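Cell division control protein 53 (Saccharomyces cerevisiae, PDB 3O2P) serves as the cullin scaffold of SCF E3 ubiquitin ligases, which ubiquitinate target proteins for proteasomal degradation with CDC34 as the ubiquitin-conjugating enzyme. Local coordinates at residues Glu19-Leu24 with Val59-Arg64; Phe23-Ile28 with Ile66-Gln71. One frame throughout, in Å; residues are numbered along the deposited sequence.

Contact 1 (Glu19-Leu24 with Val59-Arg64)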
loop_
_atom_site.group_PDB
_atom_site.type_symbol
_atom_site.label_atom_id
_atom_site.label_comp_id
_atom_site.label_asym_id
_atom_site.label_seq_id
_atom_site.Cartn_x
_atom_site.Cartn_y
_atom_site.Cartn_z
ATOM N N GLU B 19 7.632 -25.969 -9.171
ATOM C CA GLU B 19 6.699 -26.880 -9.827
ATOM C C GLU B 19 5.377 -26.985 -9.079
ATOM O O GLU B 19 4.320 -27.102 -9.699
ATOM C CB GLU B 19 7.316 -28.262 -9.990
ATOM C CG GLU B 19 8.433 -28.307 -11.015
ATOM C CD GLU B 19 9.173 -29.642 -11.019
ATOM O OE1 GLU B 19 8.748 -30.572 -10.285
ATOM O OE2 GLU B 19 10.181 -29.751 -11.757
ATOM N N ARG B 20 5.432 -26.963 -7.750
ATOM C CA ARG B 20 4.207 -26.890 -6.964
ATOM C C ARG B 20 3.461 -25.589 -7.269
ATOM O O ARG B 20 2.267 -25.606 -7.580
ATOM C CB ARG B 20 4.504 -27.003 -5.462
ATOM C CG ARG B 20 4.975 -28.401 -5.037
ATOM C CD ARG B 20 4.970 -28.597 -3.522
ATOM N NE ARG B 20 6.081 -27.918 -2.863
ATOM C CZ ARG B 20 7.143 -28.536 -2.349
ATOM N NH1 ARG B 20 7.236 -29.861 -2.397
ATOM N NH2 ARG B 20 8.106 -27.828 -1.773
ATOM N N GLN B 21 4.176 -24.469 -7.190
ATOM C CA GLN B 21 3.570 -23.150 -7.362
ATOM C C GLN B 21 2.959 -22.972 -8.741
ATOM O O GLN B 21 1.836 -22.487 -8.867
ATOM C CB GLN B 21 4.594 -22.054 -7.072
ATOM C CG GLN B 21 5.024 -22.057 -5.599
ATOM C CD GLN B 21 3.827 -22.058 -4.670
ATOM O OE1 GLN B 21 3.614 -22.995 -3.887
ATOM N NE2 GLN B 21 3.019 -21.019 -4.774
ATOM N N ILE B 22 3.690 -23.381 -9.772
ATOM C CA ILE B 22 3.170 -23.318 -11.125
ATOM C C ILE B 22 1.889 -24.145 -11.251
ATOM O O ILE B 22 0.953 -23.747 -11.940
ATOM C CB ILE B 22 4.208 -23.793 -12.152
ATOM C CG1 ILE B 22 5.203 -22.664 -12.442
ATOM C CG2 ILE B 22 3.515 -24.248 -13.437
ATOM C CD1 ILE B 22 6.447 -23.125 -13.196
ATOM N N PHE B 23 1.843 -25.294 -10.587
ATOM C CA PHE B 23 0.633 -26.103 -10.649
ATOM C C PHE B 23 -0.528 -25.412 -9.933
ATOM O O PHE B 23 -1.640 -25.354 -10.462
ATOM C CB PHE B 23 0.858 -27.509 -10.082
ATOM C CG PHE B 23 -0.406 -28.301 -9.941
ATOM C CD1 PHE B 23 -0.913 -29.027 -11.006
ATOM C CD2 PHE B 23 -1.106 -28.289 -8.748
ATOM C CE1 PHE B 23 -2.098 -29.745 -10.874
ATOM C CE2 PHE B 23 -2.288 -28.997 -8.606
ATOM C CZ PHE B 23 -2.789 -29.726 -9.670
ATOM N N LEU B 24 -0.270 -24.878 -8.740
ATOM C CA LEU B 24 -1.328 -24.271 -7.942
ATOM C C LEU B 24 -1.837 -22.981 -8.565
ATOM O O LEU B 24 -3.012 -22.647 -8.432
ATOM C CB LEU B 24 -0.863 -23.998 -6.511
ATOM C CG LEU B 24 -0.573 -25.206 -5.633
ATOM C CD1 LEU B 24 0.147 -24.787 -4.350
ATOM C CD2 LEU B 24 -1.865 -25.952 -5.336
ATOM N N VAL B 59 -1.768 -24.865 2.856
ATOM C CA VAL B 59 -2.404 -23.565 2.742
ATOM C C VAL B 59 -1.365 -22.504 2.382
ATOM O O VAL B 59 -1.595 -21.654 1.516
ATOM C CB VAL B 59 -3.127 -23.178 4.048
ATOM C CG1 VAL B 59 -3.579 -21.714 4.009
ATOM C CG2 VAL B 59 -4.308 -24.114 4.298
ATOM N N SER B 60 -0.217 -22.568 3.044
ATOM C CA SER B 60 0.847 -21.605 2.811
ATOM C C SER B 60 1.288 -21.609 1.350
ATOM O O SER B 60 1.658 -20.570 0.813
ATOM C CB SER B 60 2.037 -21.890 3.723
ATOM O OG SER B 60 2.659 -23.108 3.374
ATOM N N MET B 61 1.256 -22.774 0.708
ATOM C CA MET B 61 1.612 -22.840 -0.705
ATOM C C MET B 61 0.545 -22.176 -1.540
ATOM O O MET B 61 0.850 -21.455 -2.493
ATOM C CB MET B 61 1.763 -24.285 -1.172
ATOM C CG MET B 61 2.872 -25.035 -0.500
ATOM S SD MET B 61 2.703 -26.775 -0.870
ATOM C CE MET B 61 4.068 -27.442 0.094
ATOM N N VAL B 62 -0.712 -22.435 -1.190
ATOM C CA VAL B 62 -1.828 -21.866 -1.936
ATOM C C VAL B 62 -1.834 -20.337 -1.845
ATOM O O VAL B 62 -2.046 -19.647 -2.841
ATOM C CB VAL B 62 -3.178 -22.430 -1.478
ATOM C CG1 VAL B 62 -4.325 -21.769 -2.268
ATOM C CG2 VAL B 62 -3.211 -23.930 -1.688
ATOM N N LYS B 63 -1.570 -19.822 -0.650
ATOM C CA LYS B 63 -1.506 -18.388 -0.428
ATOM C C LYS B 63 -0.385 -17.720 -1.224
ATOM O O LYS B 63 -0.589 -16.631 -1.751
ATOM C CB LYS B 63 -1.377 -18.092 1.059
ATOM C CG LYS B 63 -2.566 -18.607 1.843
ATOM C CD LYS B 63 -2.567 -18.081 3.259
ATOM C CE LYS B 63 -2.700 -16.584 3.276
ATOM N NZ LYS B 63 -2.480 -16.039 4.632
ATOM N N ARG B 64 0.783 -18.357 -1.307
ATOM C CA ARG B 64 1.851 -17.853 -2.179
ATOM C C ARG B 64 1.371 -17.767 -3.633
ATOM O O ARG B 64 1.577 -16.757 -4.308
ATOM C CB ARG B 64 3.129 -18.705 -2.087
ATOM C CG ARG B 64 3.830 -18.607 -0.728
ATOM C CD ARG B 64 5.313 -19.006 -0.781
ATOM N NE ARG B 64 5.535 -20.345 -1.323
ATOM C CZ ARG B 64 5.335 -21.474 -0.649
ATOM N NH1 ARG B 64 4.896 -21.441 0.603
ATOM N NH2 ARG B 64 5.572 -22.637 -1.232
HETATM O O HOH W 1 5.588 -24.318 -3.147
#
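Gln21 and Leu24 are the backbone neighbours of Met61 and Val62 respectively, and the axes of segments 19-24 and 59-64 approach to 9.3 Å at a crossing angle of -66°. The setting is the winged-helix (helix-turn-helix class) neddylation domain at the C-terminal end of the cullin, where the long helix 8-35 meets helix 59-71. Gln21 makes the polar link. Its chain bends at chi2 (-51°), which brings the amide to the backbone of the other helix. Gln21 NE2 donates to Met61 O at 3.2 Å, and the acceptor lies nearly in the amide plane. The Gln21 amide and the Arg64 guanidinium are inclined to each other by 42°. Met61 CA lies over one face of that guanidinium, toward its rim. Deeper in, Leu24 CD1 rests on Met61 CB at 3.6 Å, with Val62 CG2 more loosely beside it. Leu24 also reaches Cys47 and Ser51 of helix 40-51, so the contact runs into the three-helix core. The Met61 side chain stretches out beyond CG toward Arg20, whose NH2 is hydrogen-bonded to Asn17. The methyl CE lies over one face of the Arg20 guanidinium, with Met61 CE 3.6 Å from Arg20 NE.

Contact 2 (Phe23-Ile28 with Ile66-Gln71)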
loop_
_atom_site.group_PDB
_atom_site.type_symbol
_atom_site.label_atom_id
_atom_site.label_comp_id
_atom_site.label_asym_id
_atom_site.label_seq_id
_atom_site.Cartn_x
_atom_site.Cartn_y
_atom_site.Cartn_z
ATOM N N PHE B 23 1.843 -25.294 -10.587
ATOM C CA PHE B 23 0.633 -26.103 -10.649
ATOM C C PHE B 23 -0.528 -25.412 -9.933
ATOM O O PHE B 23 -1.640 -25.354 -10.462
ATOM C CB PHE B 23 0.858 -27.509 -10.082
ATOM C CG PHE B 23 -0.406 -28.301 -9.941
ATOM C CD1 PHE B 23 -0.913 -29.027 -11.006
ATOM C CD2 PHE B 23 -1.106 -28.289 -8.748
ATOM C CE1 PHE B 23 -2.098 -29.745 -10.874
ATOM C CE2 PHE B 23 -2.288 -28.997 -8.606
ATOM C CZ PHE B 23 -2.789 -29.726 -9.670
ATOM N N LEU B 24 -0.270 -24.878 -8.740
ATOM C CA LEU B 24 -1.328 -24.271 -7.942
ATOM C C LEU B 24 -1.837 -22.981 -8.565
ATOM O O LEU B 24 -3.012 -22.647 -8.432
ATOM C CB LEU B 24 -0.863 -23.998 -6.511
ATOM C CG LEU B 24 -0.573 -25.206 -5.633
ATOM C CD1 LEU B 24 0.147 -24.787 -4.350
ATOM C CD2 LEU B 24 -1.865 -25.952 -5.336
ATOM N N GLU B 25 -0.952 -22.249 -9.237
ATOM C CA GLU B 25 -1.378 -21.038 -9.924
ATOM C C GLU B 25 -2.381 -21.335 -11.029
ATOM O O GLU B 25 -3.374 -20.620 -11.162
ATOM C CB GLU B 25 -0.184 -20.243 -10.467
ATOM C CG GLU B 25 0.555 -19.469 -9.376
ATOM C CD GLU B 25 1.689 -18.618 -9.932
ATOM O OE1 GLU B 25 1.519 -18.034 -11.027
ATOM O OE2 GLU B 25 2.748 -18.545 -9.273
ATOM N N ALA B 26 -2.126 -22.375 -11.821
ATOM C CA ALA B 26 -3.060 -22.739 -12.895
ATOM C C ALA B 26 -4.358 -23.284 -12.311
ATOM O O ALA B 26 -5.446 -23.010 -12.822
ATOM C CB ALA B 26 -2.447 -23.750 -13.815
ATOM N N CYS B 27 -4.247 -24.061 -11.237
ATOM C CA CYS B 27 -5.439 -24.560 -10.568
ATOM C C CYS B 27 -6.328 -23.390 -10.120
ATOM O O CYS B 27 -7.522 -23.373 -10.381
ATOM C CB CYS B 27 -5.052 -25.426 -9.371
ATOM S SG CYS B 27 -6.447 -26.199 -8.543
ATOM N N ILE B 28 -5.729 -22.399 -9.468
ATOM C CA ILE B 28 -6.486 -21.271 -8.946
ATOM C C ILE B 28 -7.170 -20.480 -10.070
ATOM O O ILE B 28 -8.337 -20.092 -9.949
ATOM C CB ILE B 28 -5.585 -20.351 -8.099
ATOM C CG1 ILE B 28 -5.223 -21.034 -6.777
ATOM C CG2 ILE B 28 -6.260 -19.025 -7.816
ATOM C CD1 ILE B 28 -4.168 -20.311 -6.002
ATOM N N ILE B 66 -1.695 -17.477 -4.629
ATOM C CA ILE B 66 -2.660 -16.384 -4.674
ATOM C C ILE B 66 -1.956 -15.033 -4.777
ATOM O O ILE B 66 -2.364 -14.159 -5.551
ATOM C CB ILE B 66 -3.616 -16.400 -3.458
ATOM C CG1 ILE B 66 -4.559 -17.606 -3.544
ATOM C CG2 ILE B 66 -4.451 -15.130 -3.405
ATOM C CD1 ILE B 66 -5.468 -17.744 -2.357
ATOM N N ASP B 67 -0.900 -14.857 -3.994
ATOM C CA ASP B 67 -0.170 -13.605 -4.006
ATOM C C ASP B 67 0.435 -13.332 -5.383
ATOM O O ASP B 67 0.367 -12.216 -5.867
ATOM C CB ASP B 67 0.920 -13.616 -2.944
ATOM C CG ASP B 67 1.573 -12.263 -2.786
ATOM O OD1 ASP B 67 2.522 -11.965 -3.537
ATOM O OD2 ASP B 67 1.123 -11.484 -1.925
ATOM N N SER B 68 1.018 -14.361 -6.007
ATOM C CA SER B 68 1.557 -14.232 -7.366
ATOM C C SER B 68 0.495 -13.858 -8.404
ATOM O O SER B 68 0.747 -13.052 -9.295
ATOM C CB SER B 68 2.253 -15.522 -7.801
ATOM O OG SER B 68 3.327 -15.833 -6.939
ATOM N N LEU B 69 -0.688 -14.452 -8.305
ATOM C CA LEU B 69 -1.755 -14.120 -9.246
ATOM C C LEU B 69 -2.271 -12.700 -9.036
ATOM O O LEU B 69 -2.733 -12.063 -9.971
ATOM C CB LEU B 69 -2.883 -15.148 -9.181
ATOM C CG LEU B 69 -2.379 -16.530 -9.639
ATOM C CD1 LEU B 69 -3.319 -17.652 -9.230
ATOM C CD2 LEU B 69 -2.107 -16.562 -11.145
ATOM N N ILE B 70 -2.181 -12.198 -7.811
ATOM C CA ILE B 70 -2.566 -10.819 -7.563
ATOM C C ILE B 70 -1.526 -9.900 -8.182
ATOM O O ILE B 70 -1.854 -8.986 -8.924
ATOM C CB ILE B 70 -2.676 -10.527 -6.079
ATOM C CG1 ILE B 70 -3.902 -11.246 -5.521
ATOM C CG2 ILE B 70 -2.693 -8.997 -5.838
ATOM C CD1 ILE B 70 -3.998 -11.225 -4.031
ATOM N N GLN B 71 -0.262 -10.171 -7.888
ATOM C CA GLN B 71 0.823 -9.407 -8.469
ATOM C C GLN B 71 0.732 -9.390 -10.004
ATOM O O GLN B 71 0.912 -8.337 -10.617
ATOM C CB GLN B 71 2.164 -9.952 -7.969
ATOM C CG GLN B 71 3.337 -9.660 -8.883
ATOM C CD GLN B 71 4.656 -10.232 -8.365
ATOM O OE1 GLN B 71 5.706 -9.585 -8.466
ATOM N NE2 GLN B 71 4.607 -11.446 -7.809
HETATM O O HOH W 2 3.252 -19.060 -6.600
#
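Leu69 lies against Glu25 and Ile28, at the place where helix 59-71 packs across the second half of helix 8-35 in the winged-helix domain. The two branches of Leu69 do different work. Leu69 CD1 sits 3.5 Å from both Ile28 CG2 and Glu25 O, while CD2 lies alongside the Glu25 carboxylate. Ile28 also uses two branches. CG2, anti to the backbone N, takes Leu69. CG1 lies beside the backbone N (chi1 -71°) and carries Ile28 CD1 out to Ile66 CG1, 3.7 Å away. These two isoleucines cross at about a right angle. Ile66 and Leu69 both continue onto Leu75 of strand 75-77, which ties the helix pair to the sheet. Glu25 borders this apolar patch with an extended chain. Glu25 OE2 stands 3.4 Å from Ser68 CB. A water donates to Glu25 OE2 at 2.8 Å and is also hydrogen-bonded to Ser68 OG, while OE1 forms a salt bridge with Lys72. An alanine in place of Glu25 would probably leave Lys72 without this charge partner and the bridging water without its acceptor, and uncover one side of Leu69. The chemistry is thus divided: aliphatic branches meet in the buried part, and the carboxylate reaches Ser68 through water rather than by a direct bond.

In the fold
Contacts 1 and 2 are successive parts of one interface between helix 8-35 and helix 59-71, with centres about 7 Å apart. Along the chain, 19-24 and 23-28 overlap at Phe23 and Leu24. Then come strand 37-39 and helix 40-51, followed by 59-64 and 66-71. Both helices therefore run through the contacts in the same order. Ala65, between the two later segments, is touched by Gln21, Leu24, Glu25 and Ile28, and Ile28 CD1 also packs near Val62 O. Contact 1 leans toward helix 40-51, contact 2 toward strand 75-77. Together they join the helices to the sheet in the neddylation domain, whose probable NEDD8 acceptor, Lys33, lies farther along helix 8-35.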